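Long-range contact in cellulosomal scaffoldin (Acetivibrio cellulolyticus, PDB 3ZUC), which carries in this chain the family 3b carbohydrate-binding module, a calcium-containing domain that binds crystalline cellulose within the cellulosome: residues K7-N12 against R27-G32. Residues are numbered along the deposited sequence; the frame is centred on the assembly and turned at random.
Sequences KVEFFN and RLTNTG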
loop_
_atom_site.group_PDB
_atom_site.type_symbol
_atom_site.label_atom_id
_atom_site.label_comp_id
_atom_site.label_asym_id
_atom_site.label_seq_id
_atom_site.Cartn_x
_atom_site.Cartn_y
_atom_site.Cartn_z
ATOM N N LYS A 7 6.206 8.841 7.530
ATOM C CA LYS A 7 5.344 8.096 8.426
ATOM C C LYS A 7 4.191 7.520 7.603
ATOM O O LYS A 7 3.593 8.223 6.778
ATOM C CB LYS A 7 4.821 9.028 9.516
ATOM C CG LYS A 7 3.885 8.378 10.512
ATOM C CD LYS A 7 3.537 9.339 11.626
ATOM C CE LYS A 7 2.045 9.665 11.636
ATOM N NZ LYS A 7 1.641 10.644 12.695
ATOM N N VAL A 8 3.863 6.258 7.859
ATOM C CA VAL A 8 2.867 5.545 7.093
ATOM C C VAL A 8 1.743 5.108 8.015
ATOM O O VAL A 8 1.966 4.424 9.017
ATOM C CB VAL A 8 3.490 4.319 6.383
ATOM C CG1 VAL A 8 2.439 3.617 5.547
ATOM C CG2 VAL A 8 4.671 4.751 5.531
ATOM N N GLU A 9 0.534 5.533 7.695
ATOM C CA GLU A 9 -0.663 5.083 8.374
ATOM C C GLU A 9 -1.541 4.353 7.347
ATOM O O GLU A 9 -1.406 4.567 6.132
ATOM C CB GLU A 9 -1.424 6.270 8.946
ATOM C CG GLU A 9 -0.704 7.070 9.993
ATOM C CD GLU A 9 -1.434 8.377 10.191
ATOM O OE1 GLU A 9 -1.187 9.320 9.424
ATOM O OE2 GLU A 9 -2.328 8.442 11.055
ATOM N N PHE A 10 -2.473 3.543 7.837
ATOM C CA PHE A 10 -3.182 2.646 6.966
ATOM C C PHE A 10 -4.522 2.246 7.574
ATOM O O PHE A 10 -4.632 2.133 8.799
ATOM C CB PHE A 10 -2.342 1.363 6.761
ATOM C CG PHE A 10 -2.964 0.394 5.786
ATOM C CD1 PHE A 10 -2.837 0.601 4.427
ATOM C CD2 PHE A 10 -3.725 -0.672 6.226
ATOM C CE1 PHE A 10 -3.475 -0.216 3.523
ATOM C CE2 PHE A 10 -4.349 -1.501 5.312
ATOM C CZ PHE A 10 -4.222 -1.245 3.973
ATOM N N PHE A 11 -5.505 1.952 6.719
ATOM C CA PHE A 11 -6.642 1.118 7.095
ATOM C C PHE A 11 -7.256 0.548 5.827
ATOM O O PHE A 11 -6.933 0.963 4.712
ATOM C CB PHE A 11 -7.682 1.833 7.986
ATOM C CG PHE A 11 -8.551 2.876 7.306
ATOM C CD1 PHE A 11 -8.055 4.120 6.974
ATOM C CD2 PHE A 11 -9.888 2.628 7.081
ATOM C CE1 PHE A 11 -8.860 5.101 6.416
ATOM C CE2 PHE A 11 -10.710 3.600 6.518
ATOM C CZ PHE A 11 -10.201 4.838 6.195
ATOM N N ASN A 12 -8.131 -0.435 6.011
ATOM C CA ASN A 12 -8.860 -1.056 4.925
ATOM C C ASN A 12 -10.256 -0.457 4.814
ATOM O O ASN A 12 -11.005 -0.456 5.804
ATOM C CB ASN A 12 -9.016 -2.566 5.184
ATOM C CG ASN A 12 -7.703 -3.316 5.056
ATOM O OD1 ASN A 12 -6.949 -3.462 6.018
ATOM N ND2 ASN A 12 -7.403 -3.764 3.840
ATOM N N ARG A 27 -2.054 6.759 4.374
ATOM C CA ARG A 27 -1.755 8.173 4.574
ATOM C C ARG A 27 -0.269 8.280 4.831
ATOM O O ARG A 27 0.260 7.641 5.740
ATOM C CB ARG A 27 -2.560 8.788 5.722
ATOM C CG ARG A 27 -2.258 10.287 5.896
ATOM C CD ARG A 27 -3.338 11.011 6.659
ATOM N NE ARG A 27 -3.408 10.552 8.031
ATOM C CZ ARG A 27 -4.410 10.838 8.847
ATOM N NH1 ARG A 27 -5.436 11.563 8.415
ATOM N NH2 ARG A 27 -4.381 10.389 10.086
ATOM N N LEU A 28 0.390 9.071 3.999
ATOM C CA LEU A 28 1.828 9.252 4.053
ATOM C C LEU A 28 2.122 10.655 4.544
ATOM O O LEU A 28 1.626 11.615 3.961
ATOM C CB LEU A 28 2.439 9.079 2.669
ATOM C CG LEU A 28 2.047 7.803 1.923
ATOM C CD1 LEU A 28 2.736 7.781 0.565
ATOM C CD2 LEU A 28 2.295 6.531 2.731
ATOM N N THR A 29 2.947 10.777 5.585
ATOM C CA THR A 29 3.285 12.077 6.163
ATOM C C THR A 29 4.778 12.289 6.137
ATOM O O THR A 29 5.541 11.426 6.572
ATOM C CB THR A 29 2.784 12.187 7.617
ATOM O OG1 THR A 29 1.374 11.956 7.667
ATOM C CG2 THR A 29 3.069 13.579 8.206
ATOM N N ASN A 30 5.191 13.431 5.604
ATOM C CA ASN A 30 6.583 13.839 5.694
ATOM C C ASN A 30 6.799 14.501 7.050
ATOM O O ASN A 30 6.315 15.595 7.278
ATOM C CB ASN A 30 6.916 14.799 4.555
ATOM C CG ASN A 30 8.358 15.218 4.550
ATOM O OD1 ASN A 30 9.109 14.959 5.493
ATOM N ND2 ASN A 30 8.768 15.869 3.487
ATOM N N THR A 31 7.479 13.802 7.958
ATOM C CA THR A 31 7.670 14.294 9.317
ATOM C C THR A 31 8.964 15.079 9.468
ATOM O O THR A 31 9.347 15.446 10.576
ATOM C CB THR A 31 7.672 13.129 10.319
ATOM O OG1 THR A 31 8.760 12.248 10.032
ATOM C CG2 THR A 31 6.378 12.359 10.246
ATOM N N GLY A 32 9.651 15.316 8.361
ATOM C CA GLY A 32 10.911 16.030 8.394
ATOM C C GLY A 32 10.807 17.406 7.767
ATOM O O GLY A 32 9.733 17.881 7.394
HETATM O O HOH W 1 1.023 9.371 7.965
#
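Lys-7 opens the pairing with Thr-29, its backbone N donating to Thr-29 O while Lys-7 O accepts from Thr-29 N, the two bonds of an antiparallel hydrogen-bonded pair. Its CB also rests on the methyl CG2 of Thr-31 (3.7 Å), just beyond the end of the second strand. At Val-8 the pair becomes non-hydrogen-bonded, and cohesion passes to the inward face: Val-8 lies alongside Leu-28, with CG1 and CG2 each 4.1 Å from Leu-28 CD2, so that one methyl meets both branches of the valine.

Glu-9 and Arg-27 return to the hydrogen-bonded pattern and show how a cross-strand pair can add a salt bridge to its backbone bonds. Side by side on the same face as Lys-7 and Thr-29, they join side-on: Arg-27 NE donates to Glu-9 OE1 (2.9 Å) and NH2 to OE2 (3.0 Å). Both oxygens lie near the guanidinium plane, yet the two flat groups are turned 39° apart, and OE1 is met from above the carboxylate plane. The arginine comes off its strand with CG anti to the backbone N (chi1 -179°), then bends at chi3 (66°) to present this edge. The two bonds restrain rotation of the carboxylate. A water bridges Glu-9 OE1 (2.6 Å), Arg-27 O (2.9 Å) and Thr-29 OG1 (2.6 Å) by hydrogen bonds, linking the salt bridge to the Lys-7/Thr-29 pair on the same face.

Farther along, Phe-10 turns to the Val-8 face, where its ring meets those of Tyr-45 and Trp-136. Strands 6-12 and 24-30 are neighbours in one antiparallel sheet of the CBM3 beta-sandwich, with strand 134-135 flanking the first and strand 102-112 the second.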